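Local coordinates for protein GH26C (Muricauda sp. MAR_2010_75, PDB 6Q78) that probably hydrolyses internal beta-1,4-mannosidic linkages of mannans, as an endo-beta-mannanase of glycoside hydrolase family 26, at residues A[158-166]-A[191-200]. Sequence-based numbering, arbitrary orientation.
Sequences WHFREPFEG and ENHDYYKQKL
Phe160 pushes the far rim of its ring between Tyr196 and Lys199, its CE2 lying 3.6 Å from CD1 of Tyr196. The two rings meet at their rims, planes 27° apart, without stacking. A chi1 of 178°, with CG anti to the backbone N, brings the end of the Phe160 ring up to helix 193-208 alongside Trp158, whose CZ2 lies over one face of it, near the rim. The indole in turn reaches Tyr196 through CH2, 3.7 Å from CE1, and touches Leu200 CD2 through CZ3, while Lys199 CB approaches its edge. In the family 26 TIM barrel, 158-166 leaves the C-terminal end of strand 153-157, the end where such barrels carry their active sites, and the contact joins this loop to the helix preceding the next strand, 220-223. Tyr196 OH hydrogen-bonds Thr252, and Trp158 NE1 the hydroxyl of Thr121; Lys199, bent at chi2, leads its ammonium away to the Thr121 carbonyl and a salt bridge with Asp123. Farther along, Pro163 CB packs 3.5 Å from CE1 of Tyr195, whose hydroxyl hydrogen-bonds Asp123 and accepts a hydrogen bond from a water, 2.8 Å from OH, that also donates to Arg161 O. Before the helix, Asn192 ND2 stands 3.4 Å above the centre of the Phe164 ring, amide and ring planes 74° apart, and also hydrogen-bonds Ser185. Replacing Phe164 with an alanine would probably leave the Asn192 amide without its aromatic platform and open a gap beside the Glu191 carboxylate, whose OE2 lies at the ring edge, 3.6 Å from CE1 of Phe164.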
loop_
_atom_site.group_PDB
_atom_site.type_symbol
_atom_site.label_atom_id
_atom_site.label_comp_id
_atom_site.label_asym_id
_atom_site.label_seq_id
_atom_site.Cartn_x
_atom_site.Cartn_y
_atom_site.Cartn_z
ATOM N N TRP A 158 2.847 7.252 1.649
ATOM C CA TRP A 158 3.351 8.518 2.184
ATOM C C TRP A 158 3.269 9.585 1.102
ATOM O O TRP A 158 4.178 9.703 0.260
ATOM C CB TRP A 158 4.779 8.323 2.653
ATOM C CG TRP A 158 5.338 9.519 3.368
ATOM C CD1 TRP A 158 4.636 10.589 3.886
ATOM C CD2 TRP A 158 6.706 9.737 3.720
ATOM N NE1 TRP A 158 5.504 11.481 4.513
ATOM C CE2 TRP A 158 6.778 10.966 4.428
ATOM C CE3 TRP A 158 7.879 9.030 3.481
ATOM C CZ2 TRP A 158 7.975 11.462 4.923
ATOM C CZ3 TRP A 158 9.084 9.553 3.953
ATOM C CH2 TRP A 158 9.116 10.743 4.661
ATOM N N HIS A 159 2.197 10.393 1.145
ATOM C CA HIS A 159 2.121 11.558 0.268
ATOM C C HIS A 159 2.905 12.671 0.955
ATOM O O HIS A 159 2.371 13.516 1.697
ATOM C CB HIS A 159 0.679 11.929 -0.044
ATOM C CG HIS A 159 0.027 11.005 -1.025
ATOM N ND1 HIS A 159 -0.564 9.816 -0.643
ATOM C CD2 HIS A 159 -0.153 11.105 -2.370
ATOM C CE1 HIS A 159 -1.054 9.211 -1.716
ATOM N NE2 HIS A 159 -0.801 9.960 -2.778
ATOM N N PHE A 160 4.224 12.622 0.726
ATOM C CA PHE A 160 5.221 13.452 1.410
ATOM C C PHE A 160 5.342 14.793 0.694
ATOM O O PHE A 160 5.762 14.857 -0.459
ATOM C CB PHE A 160 6.520 12.638 1.391
ATOM C CG PHE A 160 7.746 13.314 2.013
ATOM C CD1 PHE A 160 7.627 14.302 2.970
ATOM C CD2 PHE A 160 9.015 12.882 1.653
ATOM C CE1 PHE A 160 8.780 14.875 3.536
ATOM C CE2 PHE A 160 10.148 13.476 2.176
ATOM C CZ PHE A 160 10.033 14.476 3.110
ATOM N N ARG A 161 4.903 15.856 1.353
ATOM C CA ARG A 161 5.002 17.179 0.746
ATOM C C ARG A 161 6.468 17.551 0.578
ATOM O O ARG A 161 7.305 17.280 1.442
ATOM C CB ARG A 161 4.235 18.217 1.581
ATOM C CG ARG A 161 2.740 17.927 1.572
ATOM C CD ARG A 161 1.954 18.827 2.510
ATOM N NE ARG A 161 0.664 18.213 2.791
ATOM C CZ ARG A 161 -0.421 18.333 2.043
ATOM N NH1 ARG A 161 -0.405 19.067 0.940
ATOM N NH2 ARG A 161 -1.535 17.673 2.405
ATOM N N GLU A 162 6.775 18.198 -0.537
ATOM C CA GLU A 162 8.153 18.427 -0.909
ATOM C C GLU A 162 8.833 19.318 0.130
ATOM O O GLU A 162 8.182 20.148 0.776
ATOM C CB GLU A 162 8.226 19.041 -2.314
ATOM C CG GLU A 162 7.704 20.505 -2.441
ATOM C CD GLU A 162 8.683 21.517 -1.901
ATOM O OE1 GLU A 162 8.236 22.605 -1.406
ATOM O OE2 GLU A 162 9.901 21.241 -1.989
ATOM N N PRO A 163 10.153 19.174 0.292
ATOM C CA PRO A 163 10.815 19.674 1.515
ATOM C C PRO A 163 11.088 21.169 1.560
ATOM O O PRO A 163 11.278 21.706 2.668
ATOM C CB PRO A 163 12.150 18.891 1.539
ATOM C CG PRO A 163 12.421 18.652 0.070
ATOM C CD PRO A 163 11.043 18.315 -0.492
ATOM N N PHE A 164 11.125 21.864 0.423
ATOM C CA PHE A 164 11.509 23.272 0.457
ATOM C C PHE A 164 10.447 24.120 1.141
ATOM O O PHE A 164 10.770 25.010 1.940
ATOM C CB PHE A 164 11.803 23.792 -0.953
ATOM C CG PHE A 164 13.078 23.265 -1.537
ATOM C CD1 PHE A 164 14.291 23.812 -1.165
ATOM C CD2 PHE A 164 13.060 22.222 -2.458
ATOM C CE1 PHE A 164 15.488 23.325 -1.696
ATOM C CE2 PHE A 164 14.234 21.733 -2.994
ATOM C CZ PHE A 164 15.454 22.293 -2.630
ATOM N N GLU A 165 9.176 23.900 0.804
ATOM C CA GLU A 165 8.108 24.649 1.450
ATOM C C GLU A 165 7.109 23.767 2.183
ATOM O O GLU A 165 6.323 24.282 2.991
ATOM C CB GLU A 165 7.375 25.561 0.446
ATOM C CG GLU A 165 8.274 26.714 -0.087
ATOM C CD GLU A 165 7.560 27.681 -1.034
ATOM O OE1 GLU A 165 6.460 27.365 -1.545
ATOM O OE2 GLU A 165 8.121 28.775 -1.275
ATOM N N GLY A 166 7.132 22.454 1.964
ATOM C CA GLY A 166 6.277 21.584 2.746
ATOM C C GLY A 166 4.796 21.656 2.459
ATOM O O GLY A 166 4.013 21.176 3.274
ATOM N N GLU A 191 20.679 19.807 0.725
ATOM C CA GLU A 191 20.419 20.841 1.719
ATOM C C GLU A 191 19.239 20.504 2.621
ATOM O O GLU A 191 19.107 21.098 3.703
ATOM C CB GLU A 191 20.277 22.209 1.047
ATOM C CG GLU A 191 19.073 22.302 0.148
ATOM C CD GLU A 191 18.854 23.709 -0.379
ATOM O OE1 GLU A 191 18.510 24.600 0.423
ATOM O OE2 GLU A 191 19.034 23.925 -1.594
ATOM N N ASN A 192 18.401 19.545 2.228
ATOM C CA ASN A 192 17.266 19.133 3.050
ATOM C C ASN A 192 17.436 17.741 3.657
ATOM O O ASN A 192 16.450 17.116 4.086
ATOM C CB ASN A 192 15.965 19.207 2.241
ATOM C CG ASN A 192 15.604 20.636 1.875
ATOM O OD1 ASN A 192 15.773 21.538 2.686
ATOM N ND2 ASN A 192 15.168 20.856 0.633
ATOM N N HIS A 193 18.670 17.247 3.760
ATOM C CA HIS A 193 18.877 15.882 4.245
ATOM C C HIS A 193 18.567 15.756 5.734
ATOM O O HIS A 193 17.941 14.775 6.154
ATOM C CB HIS A 193 20.314 15.452 3.919
ATOM C CG HIS A 193 20.622 14.043 4.306
ATOM N ND1 HIS A 193 19.936 12.969 3.782
ATOM C CD2 HIS A 193 21.546 13.530 5.153
ATOM C CE1 HIS A 193 20.418 11.849 4.302
ATOM N NE2 HIS A 193 21.414 12.165 5.118
ATOM N N ASP A 194 18.993 16.720 6.555
ATOM C CA ASP A 194 18.644 16.664 7.971
ATOM C C ASP A 194 17.139 16.791 8.173
ATOM O O ASP A 194 16.558 16.091 9.013
ATOM C CB ASP A 194 19.382 17.762 8.732
ATOM C CG ASP A 194 20.846 17.437 8.949
ATOM O OD1 ASP A 194 21.644 18.384 9.136
ATOM O OD2 ASP A 194 21.203 16.247 8.916
ATOM N N TYR A 195 16.484 17.658 7.386
ATOM C CA TYR A 195 15.023 17.742 7.404
ATOM C C TYR A 195 14.390 16.383 7.130
ATOM O O TYR A 195 13.425 15.967 7.805
ATOM C CB TYR A 195 14.605 18.730 6.314
ATOM C CG TYR A 195 13.126 18.851 6.029
ATOM C CD1 TYR A 195 12.511 18.042 5.095
ATOM C CD2 TYR A 195 12.353 19.816 6.644
ATOM C CE1 TYR A 195 11.170 18.170 4.792
ATOM C CE2 TYR A 195 10.986 19.939 6.352
ATOM C CZ TYR A 195 10.422 19.121 5.407
ATOM O OH TYR A 195 9.083 19.246 5.106
ATOM N N TYR A 196 14.911 15.681 6.123
ATOM C CA TYR A 196 14.345 14.376 5.779
ATOM C C TYR A 196 14.592 13.352 6.891
ATOM O O TYR A 196 13.699 12.554 7.218
ATOM C CB TYR A 196 14.961 13.892 4.465
ATOM C CG TYR A 196 14.454 12.551 4.023
ATOM C CD1 TYR A 196 13.084 12.332 3.875
ATOM C CD2 TYR A 196 15.326 11.491 3.762
ATOM C CE1 TYR A 196 12.582 11.099 3.465
ATOM C CE2 TYR A 196 14.828 10.226 3.326
ATOM C CZ TYR A 196 13.452 10.061 3.201
ATOM O OH TYR A 196 12.893 8.867 2.823
ATOM N N LYS A 197 15.779 13.360 7.495
ATOM C CA LYS A 197 16.021 12.463 8.623
ATOM C C LYS A 197 15.020 12.712 9.737
ATOM O O LYS A 197 14.535 11.760 10.351
ATOM C CB LYS A 197 17.462 12.581 9.118
ATOM C CG LYS A 197 18.473 11.932 8.162
ATOM C CD LYS A 197 19.914 11.900 8.719
ATOM C CE LYS A 197 20.530 13.231 8.935
ATOM N NZ LYS A 197 21.925 12.889 9.389
ATOM N N GLN A 198 14.673 13.988 9.995
ATOM C CA GLN A 198 13.687 14.277 11.038
ATOM C C GLN A 198 12.325 13.703 10.684
ATOM O O GLN A 198 11.609 13.212 11.566
ATOM C CB GLN A 198 13.620 15.789 11.286
ATOM C CG GLN A 198 12.902 16.166 12.584
ATOM C CD GLN A 198 11.395 16.017 12.501
ATOM O OE1 GLN A 198 10.767 16.402 11.513
ATOM N NE2 GLN A 198 10.801 15.439 13.549
ATOM N N LYS A 199 11.943 13.749 9.405
ATOM C CA LYS A 199 10.670 13.134 9.010
ATOM C C LYS A 199 10.692 11.625 9.234
ATOM O O LYS A 199 9.697 11.035 9.682
ATOM C CB LYS A 199 10.364 13.424 7.540
ATOM C CG LYS A 199 10.213 14.900 7.175
ATOM C CD LYS A 199 9.237 15.640 8.100
ATOM C CE LYS A 199 8.963 17.042 7.510
ATOM N NZ LYS A 199 7.993 17.817 8.380
ATOM N N LEU A 200 11.811 10.964 8.883
ATOM C CA LEU A 200 11.910 9.525 9.150
ATOM C C LEU A 200 11.875 9.238 10.646
ATOM O O LEU A 200 11.317 8.221 11.078
ATOM C CB LEU A 200 13.175 8.936 8.518
ATOM C CG LEU A 200 13.195 9.053 6.989
ATOM C CD1 LEU A 200 14.489 8.361 6.568
ATOM C CD2 LEU A 200 11.987 8.386 6.330
HETATM O O HOH W 1 6.955 17.795 4.108
#